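PDB 6W5E: BSU-2 beta-lactamase from Bacillus subtilis, which probably hydrolyses the beta-lactam ring of penicillin-like antibiotics as a serine beta-lactamase of class D. Local coordinates for residues L52-K57 with G236-V241; N69-P74 with S167-P172; V81-G86 with W127-L132; L132-G137 with G158-W163; H208-G213 with F230-H235. One frame throughout, in Å; residues are numbered along the deposited sequence.

How the contacts relate
Contacts 1 and 5 belong to the same antiparallel sheet, their centres about 10 Å apart: strands 225-233 and 236-244 are neighbours in it, and Tyr238 O lies 2.8 Å from Ile231 N. Contacts 3 and 4, with centres about 8 Å apart, share Leu132 and helix 126-136 in the helical part of the fold, their centres about 25 to 31 Å from those of contacts 1 and 5. Contact 2 touches both groups, packing Pro172 on Val241 of contact 1 and joining Leu168 to Phe162 of contact 4. The carboxylated lysine at position 79, a hallmark of class D active sites, lies between Pro74 of contact 2 and Val81 of contact 3, and is hydrogen-bonded by Trp163 of contact 4.

Contact 1 (L52-K57 with G236-V241); sequences LHDLQK and GSYVFV
Asp54 and Tyr238 lie side by side on one face of the sheet and point the same way, the carboxylate turned 44° from the phenol ring, with Asp54 CG 3.6 Å from Tyr238 CE2. Both ends are claimed from the N-terminal stretch, OD2 of Asp54 by His31 and the Tyr238 hydroxyl by the carbonyl of Leu32. On the same face Leu52, whose CG stands anti to the backbone N (chi1 -170°), brings CD1 over the stem of the tyrosine, 3.8 Å from Tyr238 CB, and also against CB of Phe240. The other face holds His53 and Val239; past the strand end, Leu55 CD1 comes across to Val239 CG2 at 3.8 Å. Gln56 lays its extended chain along Gly236, with NE2 3.4 Å from Gly236 CA.

Between the faces the strands 48-54 and 236-244, the first and last of this antiparallel sheet in chain order and neighbours within it, exchange two backbone bonds, His53 N to Val239 O (2.8 Å) and Val239 N to His53 O (2.9 Å); just past the strand, Leu55 N adds a third, to Ser237 O. Asp54 OD1 then closes an Asx motif by accepting from Lys57 N. A water donates to Asp54 OD1 and Ser237 O while accepting from Gln56 N, so the one carboxylate, gripped at both oxygens, ties the turn after the strand both to the neighbouring strand and to His31.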
# COMPACT_ATOMS: atom_id res chain seq x y z
N LEU A 52 -6.42 12.29 -0.16
CA LEU A 52 -5.43 12.79 -1.11
C LEU A 52 -4.64 13.91 -0.46
O LEU A 52 -5.22 14.91 -0.02
CB LEU A 52 -6.08 13.27 -2.41
CG LEU A 52 -5.11 13.59 -3.55
CD1 LEU A 52 -4.36 12.33 -3.99
CD2 LEU A 52 -5.85 14.23 -4.72
N HIS A 53 -3.32 13.74 -0.38
CA HIS A 53 -2.44 14.72 0.23
C HIS A 53 -1.54 15.35 -0.82
O HIS A 53 -0.80 14.64 -1.52
CB HIS A 53 -1.58 14.10 1.32
CG HIS A 53 -0.64 15.07 1.96
ND1 HIS A 53 -1.04 15.95 2.95
CD2 HIS A 53 0.67 15.35 1.72
CE1 HIS A 53 -0.01 16.70 3.31
NE2 HIS A 53 1.03 16.36 2.57
N ASP A 54 -1.57 16.68 -0.90
CA ASP A 54 -0.71 17.49 -1.76
C ASP A 54 0.62 17.71 -1.04
O ASP A 54 0.68 18.44 -0.04
CB ASP A 54 -1.43 18.82 -2.00
CG ASP A 54 -0.72 19.73 -2.99
OD1 ASP A 54 0.52 19.68 -3.10
OD2 ASP A 54 -1.42 20.56 -3.61
N LEU A 55 1.69 17.08 -1.54
CA LEU A 55 2.99 17.19 -0.88
C LEU A 55 3.56 18.61 -0.97
O LEU A 55 4.08 19.14 0.02
CB LEU A 55 3.96 16.16 -1.45
CG LEU A 55 3.70 14.73 -0.97
CD1 LEU A 55 4.36 13.71 -1.90
CD2 LEU A 55 4.17 14.56 0.47
N GLN A 56 3.45 19.25 -2.14
CA GLN A 56 4.03 20.57 -2.31
C GLN A 56 3.36 21.60 -1.41
O GLN A 56 4.04 22.46 -0.84
CB GLN A 56 3.93 21.01 -3.77
CG GLN A 56 5.07 20.53 -4.64
CD GLN A 56 4.95 21.04 -6.06
OE1 GLN A 56 4.02 21.79 -6.39
NE2 GLN A 56 5.89 20.66 -6.91
N LYS A 57 2.04 21.53 -1.26
CA LYS A 57 1.29 22.54 -0.54
C LYS A 57 0.97 22.15 0.90
O LYS A 57 0.53 23.01 1.67
CB LYS A 57 -0.02 22.84 -1.27
CG LYS A 57 0.12 23.26 -2.72
CD LYS A 57 -0.88 24.34 -3.07
CE LYS A 57 -0.30 25.34 -4.05
NZ LYS A 57 0.65 24.64 -4.94
N GLY A 236 3.81 18.54 -9.10
CA GLY A 236 3.78 18.12 -7.72
C GLY A 236 3.41 16.65 -7.58
O GLY A 236 2.88 16.02 -8.50
N SER A 237 3.69 16.11 -6.40
CA SER A 237 3.38 14.74 -6.06
C SER A 237 2.27 14.70 -5.01
O SER A 237 2.10 15.64 -4.23
CB SER A 237 4.62 14.00 -5.55
OG SER A 237 5.56 13.82 -6.60
N TYR A 238 1.51 13.61 -5.01
CA TYR A 238 0.35 13.47 -4.15
C TYR A 238 0.32 12.07 -3.58
O TYR A 238 0.67 11.11 -4.27
CB TYR A 238 -0.95 13.72 -4.93
CG TYR A 238 -1.10 15.13 -5.46
CD1 TYR A 238 -0.39 15.56 -6.57
CD2 TYR A 238 -1.96 16.02 -4.84
CE1 TYR A 238 -0.53 16.85 -7.04
CE2 TYR A 238 -2.10 17.31 -5.30
CZ TYR A 238 -1.39 17.72 -6.39
OH TYR A 238 -1.54 19.01 -6.85
N VAL A 239 -0.09 11.95 -2.32
CA VAL A 239 -0.21 10.67 -1.62
C VAL A 239 -1.69 10.34 -1.49
O VAL A 239 -2.50 11.21 -1.15
CB VAL A 239 0.46 10.74 -0.23
CG1 VAL A 239 0.37 9.39 0.45
CG2 VAL A 239 1.92 11.22 -0.33
N PHE A 240 -2.06 9.10 -1.78
CA PHE A 240 -3.47 8.71 -1.73
C PHE A 240 -3.68 7.42 -0.95
O PHE A 240 -2.81 6.53 -0.91
CB PHE A 240 -4.08 8.57 -3.14
CG PHE A 240 -3.39 7.55 -3.99
CD1 PHE A 240 -3.67 6.19 -3.85
CD2 PHE A 240 -2.45 7.94 -4.93
CE1 PHE A 240 -2.99 5.24 -4.60
CE2 PHE A 240 -1.79 6.99 -5.70
CZ PHE A 240 -2.07 5.64 -5.53
N VAL A 241 -4.87 7.32 -0.35
CA VAL A 241 -5.35 6.09 0.27
C VAL A 241 -6.82 5.95 -0.05
O VAL A 241 -7.62 6.86 0.21
CB VAL A 241 -5.16 6.14 1.80
CG1 VAL A 241 -5.94 5.02 2.49
CG2 VAL A 241 -3.69 6.02 2.16
O HOH W 1 2.21 18.42 -4.74

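Contact 2 (N69-P74 with S167-P172); sequences NQRQTP and SLTISP
Gln72 and Ile170 form a single antiparallel bridge between two loops: Gln72 N donates to Ile170 O at 2.9 Å, and Ile170 N returns to Gln72 O at 2.8 Å. Further along, CA of Thr73 contacts Leu168 O at 3.4 Å. On one flank Arg71 crosses Thr169 at about a right angle, its CB 3.4 Å from Thr169 OG1. Pro74 presents CG to Leu168 CD2 and CB to Ile170 CG2, both at 4.0 Å. This proline lies just ahead of the Ser-Thr-Phe-Lys motif of the class D active site, so the bridge joins the approach to that motif with the loop entering helix 172-184.

Further out, the start of that helix does the positioning. Ser171 is its N-cap, the side chain capping a backbone N beyond the segment, while Glu174 accepts from Ser171 N, consistent with a capping box. The other oxygen of Glu174 forms a salt bridge with Arg71, whose chain runs extended from CG to NE to get there. Gln72 NE2 donates to Gln70 O and also bonds Asn243 OD1, which holds the amide in place, and a water links Asn69 OD1 to Ser171 OG.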
# COMPACT_ATOMS: atom_id res chain seq x y z
N ASN A 69 -11.03 7.29 9.80
CA ASN A 69 -10.48 7.13 11.14
C ASN A 69 -10.68 5.73 11.71
O ASN A 69 -10.25 5.48 12.84
CB ASN A 69 -11.07 8.18 12.08
CG ASN A 69 -10.35 9.51 11.98
OD1 ASN A 69 -9.12 9.56 12.08
ND2 ASN A 69 -11.09 10.57 11.72
N GLN A 70 -11.30 4.82 10.97
CA GLN A 70 -11.56 3.47 11.48
C GLN A 70 -10.39 2.56 11.12
O GLN A 70 -10.08 2.37 9.94
CB GLN A 70 -12.84 2.90 10.89
CG GLN A 70 -14.08 3.63 11.36
CD GLN A 70 -14.33 3.49 12.85
OE1 GLN A 70 -14.03 2.46 13.46
NE2 GLN A 70 -14.87 4.54 13.45
N ARG A 71 -9.76 1.98 12.15
CA ARG A 71 -8.67 1.04 11.91
C ARG A 71 -9.21 -0.24 11.29
O ARG A 71 -10.22 -0.78 11.73
CB ARG A 71 -7.94 0.73 13.21
CG ARG A 71 -7.08 1.86 13.69
CD ARG A 71 -6.24 1.43 14.86
NE ARG A 71 -5.18 2.40 15.12
CZ ARG A 71 -4.54 2.51 16.27
NH1 ARG A 71 -4.84 1.71 17.29
NH2 ARG A 71 -3.59 3.42 16.40
N GLN A 72 -8.53 -0.71 10.25
CA GLN A 72 -8.95 -1.90 9.52
C GLN A 72 -7.72 -2.75 9.23
O GLN A 72 -6.59 -2.26 9.25
CB GLN A 72 -9.69 -1.50 8.25
CG GLN A 72 -10.99 -0.75 8.53
CD GLN A 72 -11.57 -0.11 7.31
OE1 GLN A 72 -12.01 -0.80 6.39
NE2 GLN A 72 -11.58 1.22 7.29
N THR A 73 -7.94 -4.02 8.94
CA THR A 73 -6.81 -4.89 8.67
C THR A 73 -6.18 -4.49 7.33
O THR A 73 -6.88 -4.17 6.37
CB THR A 73 -7.25 -6.36 8.68
OG1 THR A 73 -8.26 -6.59 7.70
CG2 THR A 73 -7.79 -6.75 10.07
N PRO A 74 -4.84 -4.44 7.25
CA PRO A 74 -4.20 -3.83 6.07
C PRO A 74 -4.15 -4.74 4.85
O PRO A 74 -3.99 -4.22 3.73
CB PRO A 74 -2.78 -3.50 6.56
CG PRO A 74 -2.54 -4.52 7.64
CD PRO A 74 -3.87 -4.70 8.33
N SER A 167 -4.89 -9.67 13.51
CA SER A 167 -4.75 -8.81 14.68
C SER A 167 -4.35 -7.38 14.35
O SER A 167 -4.76 -6.45 15.06
CB SER A 167 -3.74 -9.43 15.66
OG SER A 167 -2.45 -9.53 15.06
N LEU A 168 -3.56 -7.18 13.31
CA LEU A 168 -3.05 -5.84 13.02
C LEU A 168 -4.12 -5.01 12.31
O LEU A 168 -4.77 -5.49 11.37
CB LEU A 168 -1.81 -5.94 12.13
CG LEU A 168 -1.17 -4.62 11.69
CD1 LEU A 168 -0.67 -3.82 12.87
CD2 LEU A 168 -0.05 -4.91 10.72
N THR A 169 -4.31 -3.78 12.77
CA THR A 169 -5.22 -2.85 12.13
C THR A 169 -4.57 -1.48 12.01
O THR A 169 -3.68 -1.12 12.79
CB THR A 169 -6.54 -2.72 12.91
OG1 THR A 169 -6.27 -2.10 14.17
CG2 THR A 169 -7.18 -4.09 13.13
N ILE A 170 -5.02 -0.71 11.02
CA ILE A 170 -4.49 0.63 10.78
C ILE A 170 -5.58 1.42 10.08
O ILE A 170 -6.30 0.89 9.23
CB ILE A 170 -3.18 0.56 9.96
CG1 ILE A 170 -2.56 1.96 9.82
CG2 ILE A 170 -3.42 -0.12 8.61
CD1 ILE A 170 -1.20 1.96 9.15
N SER A 171 -5.74 2.68 10.45
CA SER A 171 -6.79 3.46 9.80
C SER A 171 -6.30 3.99 8.47
O SER A 171 -5.09 4.11 8.24
CB SER A 171 -7.24 4.62 10.69
OG SER A 171 -6.29 5.67 10.64
N PRO A 172 -7.21 4.32 7.55
CA PRO A 172 -6.78 4.96 6.30
C PRO A 172 -5.95 6.22 6.52
O PRO A 172 -4.96 6.43 5.80
CB PRO A 172 -8.11 5.21 5.58
CG PRO A 172 -8.97 4.06 6.02
CD PRO A 172 -8.61 3.87 7.48
O HOH W 2 -7.02 7.60 12.36

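Contact 3 (V81-G86 with W127-L132); sequences VNALIG and WYYQAL
Helix 81-88, which follows closely after the Ser-Thr-Phe-Lys motif, packs in the helical part of the class D fold against helix 126-136 through Asn82 and Gly86 on one side and Tyr129 and Leu132 on the other. The short helical segments run at 41° with axes 10.4 Å apart, a distance bridged by side chains rather than by backbone. Tyr129 meets its neighbour with its rim: Asn82 CB lies in the ring plane, 3.6 Å from Tyr129 CD2. The two side chains slide past each other in opposite directions, amide and ring turned 52° apart. Farther along the ring, Ala83 CB lies 4.1 Å from Tyr129 CE2, and the hydroxyl is anchored on Leu117 O. Leu132 splits its branches over the facing helix, with CD1 3.9 Å from Gly86 CA, where the missing side chain lets the methyl in. The carboxamide OD1 of Asn82 is buried here with no polar partner in the model, and Leu132 CD2 rests 3.5 Å from Asn82 O.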
# COMPACT_ATOMS: atom_id res chain seq x y z
N VAL A 81 5.46 -2.30 3.93
CA VAL A 81 6.22 -2.28 5.18
C VAL A 81 7.16 -3.47 5.26
O VAL A 81 8.33 -3.34 5.63
CB VAL A 81 5.26 -2.26 6.39
CG1 VAL A 81 6.05 -2.35 7.69
CG2 VAL A 81 4.41 -1.02 6.36
N ASN A 82 6.64 -4.66 4.96
CA ASN A 82 7.44 -5.88 4.98
C ASN A 82 8.67 -5.74 4.09
O ASN A 82 9.77 -6.16 4.46
CB ASN A 82 6.58 -7.03 4.47
CG ASN A 82 6.57 -8.20 5.39
OD1 ASN A 82 7.46 -8.36 6.22
ND2 ASN A 82 5.56 -9.05 5.24
N ALA A 83 8.49 -5.19 2.89
CA ALA A 83 9.61 -5.03 1.98
C ALA A 83 10.65 -4.05 2.52
O ALA A 83 11.85 -4.32 2.45
CB ALA A 83 9.11 -4.57 0.61
N LEU A 84 10.21 -2.91 3.07
CA LEU A 84 11.15 -1.96 3.64
C LEU A 84 11.97 -2.59 4.76
O LEU A 84 13.20 -2.50 4.77
CB LEU A 84 10.40 -0.72 4.16
CG LEU A 84 9.82 0.22 3.09
CD1 LEU A 84 8.75 1.10 3.70
CD2 LEU A 84 10.94 1.05 2.45
N ILE A 85 11.29 -3.22 5.73
CA ILE A 85 12.01 -3.85 6.84
C ILE A 85 12.92 -4.95 6.32
O ILE A 85 14.09 -5.05 6.72
CB ILE A 85 11.02 -4.40 7.88
CG1 ILE A 85 10.19 -3.28 8.50
CG2 ILE A 85 11.77 -5.19 8.95
CD1 ILE A 85 8.99 -3.80 9.27
N GLY A 86 12.39 -5.79 5.42
CA GLY A 86 13.14 -6.94 4.96
C GLY A 86 14.42 -6.56 4.25
O GLY A 86 15.47 -7.17 4.46
N TRP A 127 2.42 -15.85 -0.16
CA TRP A 127 3.34 -16.85 0.39
C TRP A 127 4.78 -16.35 0.45
O TRP A 127 5.52 -16.68 1.38
CB TRP A 127 3.24 -18.16 -0.40
CG TRP A 127 3.71 -18.13 -1.84
CD1 TRP A 127 2.92 -18.01 -2.95
CD2 TRP A 127 5.05 -18.28 -2.31
NE1 TRP A 127 3.70 -18.06 -4.08
CE2 TRP A 127 5.01 -18.23 -3.72
CE3 TRP A 127 6.29 -18.45 -1.68
CZ2 TRP A 127 6.16 -18.34 -4.51
CZ3 TRP A 127 7.44 -18.55 -2.47
CH2 TRP A 127 7.36 -18.50 -3.87
N TYR A 128 5.20 -15.56 -0.54
CA TYR A 128 6.55 -15.02 -0.53
C TYR A 128 6.76 -14.13 0.69
O TYR A 128 7.77 -14.23 1.40
CB TYR A 128 6.80 -14.24 -1.82
CG TYR A 128 8.22 -13.71 -1.93
CD1 TYR A 128 8.64 -12.63 -1.15
CD2 TYR A 128 9.14 -14.30 -2.79
CE1 TYR A 128 9.93 -12.17 -1.20
CE2 TYR A 128 10.44 -13.83 -2.87
CZ TYR A 128 10.82 -12.77 -2.07
OH TYR A 128 12.11 -12.31 -2.10
N TYR A 129 5.81 -13.22 0.93
CA TYR A 129 5.95 -12.27 2.03
C TYR A 129 5.76 -12.94 3.39
O TYR A 129 6.27 -12.44 4.39
CB TYR A 129 5.03 -11.07 1.81
CG TYR A 129 5.66 -10.06 0.87
CD1 TYR A 129 5.76 -10.32 -0.50
CD2 TYR A 129 6.21 -8.88 1.35
CE1 TYR A 129 6.36 -9.40 -1.36
CE2 TYR A 129 6.80 -7.97 0.50
CZ TYR A 129 6.89 -8.24 -0.85
OH TYR A 129 7.49 -7.31 -1.67
N GLN A 130 5.05 -14.07 3.44
CA GLN A 130 5.00 -14.85 4.67
C GLN A 130 6.37 -15.42 5.01
O GLN A 130 6.80 -15.37 6.17
CB GLN A 130 3.94 -15.95 4.56
CG GLN A 130 2.52 -15.40 4.58
CD GLN A 130 1.48 -16.47 4.34
OE1 GLN A 130 1.59 -17.27 3.41
NE2 GLN A 130 0.44 -16.47 5.16
N ALA A 131 7.09 -15.94 4.01
CA ALA A 131 8.46 -16.40 4.26
C ALA A 131 9.36 -15.25 4.71
O ALA A 131 10.17 -15.41 5.64
CB ALA A 131 9.02 -17.05 3.00
N LEU A 132 9.22 -14.08 4.09
CA LEU A 132 9.99 -12.92 4.51
C LEU A 132 9.69 -12.54 5.95
O LEU A 132 10.60 -12.30 6.75
CB LEU A 132 9.70 -11.75 3.58
CG LEU A 132 10.30 -10.40 3.99
CD1 LEU A 132 11.80 -10.51 4.21
CD2 LEU A 132 9.99 -9.35 2.92

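Contact 4 (L132-G137 with G158-W163); sequences LARDIG and GIDQFW
Arg134 and Asp160 supply the one charged link, a salt bridge with Arg134 NH1 2.8 Å from Asp160 OD2. The arginine chain bends at chi3 (-69°), which turns the NH1 edge of the guanidinium toward Asp160; the oxygen lies close to the guanidinium plane, which stands at 81° to the carboxylate, and the bond arrives at OD2 on the anti side. The other contacts are van der Waals. Ile159 sets CG1 3.4 Å from the backbone Ala133 O and CD1 3.6 Å from Gly137 C, so the isoleucine lies against the last turn of helix 126-136.

The apolar pair is Ala133 CB with Trp163 CH2 at 3.7 Å, which sets the indole of a loop residue against the helix. At its far end the same indole reaches the class D active site, where NE1 donates to the carboxylated lysine at position 79. Within the loop, Trp163 CE3 lies over the centre of the Phe162 ring, 3.6 Å above it. Among the carbonyls, Asp160 O is taken up by Gln130, whereas Ile159 O, 3.3 Å from Ala133 CB, is buried without a polar partner.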
# COMPACT_ATOMS: atom_id res chain seq x y z
N LEU A 132 9.22 -14.08 4.09
CA LEU A 132 9.99 -12.92 4.51
C LEU A 132 9.69 -12.54 5.95
O LEU A 132 10.60 -12.30 6.75
CB LEU A 132 9.70 -11.75 3.58
CG LEU A 132 10.30 -10.40 3.99
CD1 LEU A 132 11.80 -10.51 4.21
CD2 LEU A 132 9.99 -9.35 2.92
N ALA A 133 8.40 -12.47 6.31
CA ALA A 133 8.03 -12.12 7.68
C ALA A 133 8.63 -13.09 8.69
O ALA A 133 9.12 -12.67 9.75
CB ALA A 133 6.51 -12.08 7.82
N ARG A 134 8.62 -14.39 8.37
CA ARG A 134 9.23 -15.37 9.26
C ARG A 134 10.71 -15.10 9.47
O ARG A 134 11.22 -15.24 10.59
CB ARG A 134 8.98 -16.79 8.74
CG ARG A 134 7.53 -17.25 8.80
CD ARG A 134 7.40 -18.75 8.57
NE ARG A 134 7.71 -19.15 7.19
CZ ARG A 134 6.83 -19.19 6.20
NH1 ARG A 134 5.57 -18.85 6.43
NH2 ARG A 134 7.21 -19.58 4.98
N ASP A 135 11.42 -14.68 8.41
CA ASP A 135 12.84 -14.37 8.54
C ASP A 135 13.06 -13.08 9.33
O ASP A 135 14.07 -12.94 10.04
CB ASP A 135 13.48 -14.25 7.16
CG ASP A 135 13.78 -15.60 6.52
OD1 ASP A 135 13.85 -16.63 7.23
OD2 ASP A 135 13.99 -15.63 5.29
N ILE A 136 12.14 -12.12 9.22
CA ILE A 136 12.24 -10.91 10.03
C ILE A 136 12.08 -11.27 11.51
O ILE A 136 12.91 -10.89 12.35
CB ILE A 136 11.23 -9.85 9.57
CG1 ILE A 136 11.60 -9.31 8.18
CG2 ILE A 136 11.15 -8.72 10.59
CD1 ILE A 136 10.53 -8.44 7.57
N GLY A 137 11.05 -12.03 11.82
CA GLY A 137 10.87 -12.54 13.18
C GLY A 137 10.08 -11.59 14.06
O GLY A 137 10.08 -10.38 13.87
N GLY A 158 0.14 -13.83 14.69
CA GLY A 158 1.17 -14.74 14.23
C GLY A 158 2.06 -14.08 13.20
O GLY A 158 1.62 -13.27 12.37
N ILE A 159 3.34 -14.46 13.22
CA ILE A 159 4.37 -13.75 12.45
C ILE A 159 4.07 -13.73 10.96
O ILE A 159 4.45 -12.78 10.26
CB ILE A 159 5.77 -14.31 12.77
CG1 ILE A 159 6.86 -13.47 12.10
CG2 ILE A 159 5.87 -15.77 12.34
CD1 ILE A 159 6.86 -12.01 12.49
N ASP A 160 3.39 -14.76 10.43
CA ASP A 160 3.07 -14.80 9.01
C ASP A 160 1.57 -14.69 8.73
O ASP A 160 1.12 -15.01 7.62
CB ASP A 160 3.69 -16.01 8.31
CG ASP A 160 3.33 -17.32 8.96
OD1 ASP A 160 2.36 -17.38 9.74
OD2 ASP A 160 4.05 -18.31 8.69
N GLN A 161 0.79 -14.24 9.70
CA GLN A 161 -0.65 -14.07 9.52
C GLN A 161 -1.16 -12.69 9.92
O GLN A 161 -2.26 -12.32 9.49
CB GLN A 161 -1.41 -15.15 10.32
CG GLN A 161 -2.93 -15.20 10.11
CD GLN A 161 -3.32 -15.55 8.68
OE1 GLN A 161 -2.72 -16.43 8.07
NE2 GLN A 161 -4.32 -14.85 8.14
N PHE A 162 -0.40 -11.92 10.69
CA PHE A 162 -1.00 -10.81 11.44
C PHE A 162 -1.59 -9.71 10.57
O PHE A 162 -2.45 -8.98 11.06
CB PHE A 162 0.00 -10.20 12.43
CG PHE A 162 1.22 -9.57 11.79
CD1 PHE A 162 1.17 -8.29 11.27
CD2 PHE A 162 2.42 -10.26 11.73
CE1 PHE A 162 2.29 -7.71 10.70
CE2 PHE A 162 3.55 -9.68 11.16
CZ PHE A 162 3.48 -8.41 10.64
N TRP A 163 -1.16 -9.57 9.32
CA TRP A 163 -1.67 -8.50 8.46
C TRP A 163 -2.84 -8.95 7.59
O TRP A 163 -3.37 -8.14 6.82
CB TRP A 163 -0.56 -7.93 7.57
CG TRP A 163 0.01 -8.88 6.55
CD1 TRP A 163 -0.37 -9.01 5.24
CD2 TRP A 163 1.08 -9.80 6.75
NE1 TRP A 163 0.39 -9.97 4.62
CE2 TRP A 163 1.30 -10.47 5.52
CE3 TRP A 163 1.89 -10.13 7.84
CZ2 TRP A 163 2.28 -11.44 5.36
CZ3 TRP A 163 2.87 -11.10 7.68
CH2 TRP A 163 3.05 -11.74 6.45

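Contact 5 (H208-G213 with F230-H235); sequences HYTLYG and FIKTEH
Tyr212 packs against Phe230 from CB outward: CB lies 3.4 Å from Phe230 O and 3.6 Å from Phe230 CD1. At CG the nearest atom is Phe230 CE1, also 3.6 Å away, and CD1 of the tyrosine has Phe230 O at its edge, in the ring plane. The two rings sit obliquely, centroids 5.2 Å apart and planes at 50°. Farther out CE1 comes near Lys232 CE alone, and OH ends beside that same carbon, with a weak 3.4 Å bond from Lys232 NZ to Tyr212 OH; the lysine bends at chi3 (33°) to get there.

These residues stand on one face of the antiparallel hairpin 209-217/225-233, whose first strand continues into the Lys-Thr-Gly motif typical of serine beta-lactamases. Tyr212 N donates to Phe230 O at 2.9 Å, and Thr210 exchanges two bonds with Lys232. On the other face Tyr209 CD2 touches Ile231 CD1. At the open end, His208 ND1 donates to Glu234 OE2 at 2.8 Å, and a water joins His208 O to Glu234 N.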
# COMPACT_ATOMS: atom_id res chain seq x y z
N HIS A 208 4.26 11.83 -18.48
CA HIS A 208 4.15 12.99 -17.62
C HIS A 208 3.85 12.66 -16.17
O HIS A 208 3.72 13.58 -15.36
CB HIS A 208 3.08 13.95 -18.16
CG HIS A 208 3.26 14.30 -19.60
ND1 HIS A 208 4.34 15.01 -20.06
CD2 HIS A 208 2.49 14.03 -20.69
CE1 HIS A 208 4.24 15.17 -21.37
NE2 HIS A 208 3.13 14.59 -21.78
N TYR A 209 3.75 11.38 -15.82
CA TYR A 209 3.42 10.99 -14.46
C TYR A 209 3.92 9.58 -14.20
O TYR A 209 4.14 8.80 -15.13
CB TYR A 209 1.91 11.05 -14.21
CG TYR A 209 1.18 9.91 -14.86
CD1 TYR A 209 0.84 9.97 -16.20
CD2 TYR A 209 0.86 8.75 -14.14
CE1 TYR A 209 0.19 8.92 -16.81
CE2 TYR A 209 0.23 7.69 -14.75
CZ TYR A 209 -0.12 7.78 -16.09
OH TYR A 209 -0.76 6.73 -16.70
N THR A 210 4.08 9.26 -12.92
CA THR A 210 4.34 7.89 -12.48
C THR A 210 3.38 7.58 -11.35
O THR A 210 3.30 8.33 -10.37
CB THR A 210 5.80 7.70 -11.99
OG1 THR A 210 6.70 8.08 -13.03
CG2 THR A 210 6.05 6.24 -11.64
N LEU A 211 2.63 6.49 -11.50
CA LEU A 211 1.68 6.04 -10.48
C LEU A 211 2.32 4.91 -9.69
O LEU A 211 2.75 3.90 -10.27
CB LEU A 211 0.38 5.57 -11.13
CG LEU A 211 -0.65 4.98 -10.16
CD1 LEU A 211 -1.15 6.02 -9.18
CD2 LEU A 211 -1.81 4.37 -10.94
N TYR A 212 2.38 5.08 -8.37
CA TYR A 212 2.88 4.07 -7.45
C TYR A 212 1.73 3.61 -6.57
O TYR A 212 0.97 4.44 -6.06
CB TYR A 212 3.95 4.64 -6.52
CG TYR A 212 5.14 5.31 -7.18
CD1 TYR A 212 5.07 6.62 -7.65
CD2 TYR A 212 6.35 4.64 -7.28
CE1 TYR A 212 6.17 7.23 -8.23
CE2 TYR A 212 7.46 5.25 -7.85
CZ TYR A 212 7.36 6.53 -8.33
OH TYR A 212 8.47 7.13 -8.90
N GLY A 213 1.62 2.30 -6.34
CA GLY A 213 0.55 1.89 -5.46
C GLY A 213 0.59 0.42 -5.14
O GLY A 213 1.28 -0.37 -5.80
N PHE A 230 1.16 6.75 -4.15
CA PHE A 230 1.41 8.14 -4.46
C PHE A 230 1.59 8.28 -5.96
O PHE A 230 1.83 7.31 -6.67
CB PHE A 230 2.59 8.74 -3.67
CG PHE A 230 3.63 7.74 -3.25
CD1 PHE A 230 4.58 7.27 -4.15
CD2 PHE A 230 3.67 7.28 -1.94
CE1 PHE A 230 5.53 6.35 -3.75
CE2 PHE A 230 4.63 6.37 -1.55
CZ PHE A 230 5.56 5.90 -2.46
N ILE A 231 1.44 9.51 -6.44
CA ILE A 231 1.58 9.80 -7.86
C ILE A 231 2.50 11.00 -8.03
O ILE A 231 2.34 12.01 -7.34
CB ILE A 231 0.23 10.01 -8.58
CG1 ILE A 231 0.46 10.34 -10.05
CG2 ILE A 231 -0.64 11.09 -7.88
CD1 ILE A 231 -0.75 10.13 -10.91
N LYS A 232 3.48 10.86 -8.91
CA LYS A 232 4.39 11.94 -9.24
C LYS A 232 3.95 12.52 -10.57
O LYS A 232 3.76 11.78 -11.53
CB LYS A 232 5.82 11.40 -9.34
CG LYS A 232 6.83 12.40 -9.86
CD LYS A 232 8.27 11.89 -9.72
CE LYS A 232 8.39 10.38 -9.87
NZ LYS A 232 9.73 9.94 -10.38
N THR A 233 3.74 13.83 -10.60
CA THR A 233 3.38 14.55 -11.82
C THR A 233 4.39 15.65 -12.08
O THR A 233 5.31 15.89 -11.29
CB THR A 233 1.97 15.15 -11.76
OG1 THR A 233 2.00 16.39 -11.02
CG2 THR A 233 0.98 14.20 -11.11
N GLU A 234 4.20 16.36 -13.19
CA GLU A 234 5.02 17.52 -13.49
C GLU A 234 4.61 18.76 -12.70
O GLU A 234 5.25 19.80 -12.83
CB GLU A 234 5.00 17.81 -14.99
CG GLU A 234 5.71 16.73 -15.79
CD GLU A 234 5.44 16.81 -17.28
OE1 GLU A 234 4.75 17.75 -17.71
OE2 GLU A 234 5.94 15.93 -18.02
N HIS A 235 3.58 18.65 -11.87
CA HIS A 235 3.09 19.76 -11.07
C HIS A 235 2.88 19.32 -9.63
O HIS A 235 1.88 19.68 -8.99
CB HIS A 235 1.84 20.36 -11.69
CG HIS A 235 2.06 20.90 -13.06
ND1 HIS A 235 1.77 20.19 -14.21
CD2 HIS A 235 2.60 22.08 -13.48
CE1 HIS A 235 2.09 20.91 -15.27
NE2 HIS A 235 2.59 22.06 -14.86
O HOH W 3 2.03 16.01 -15.10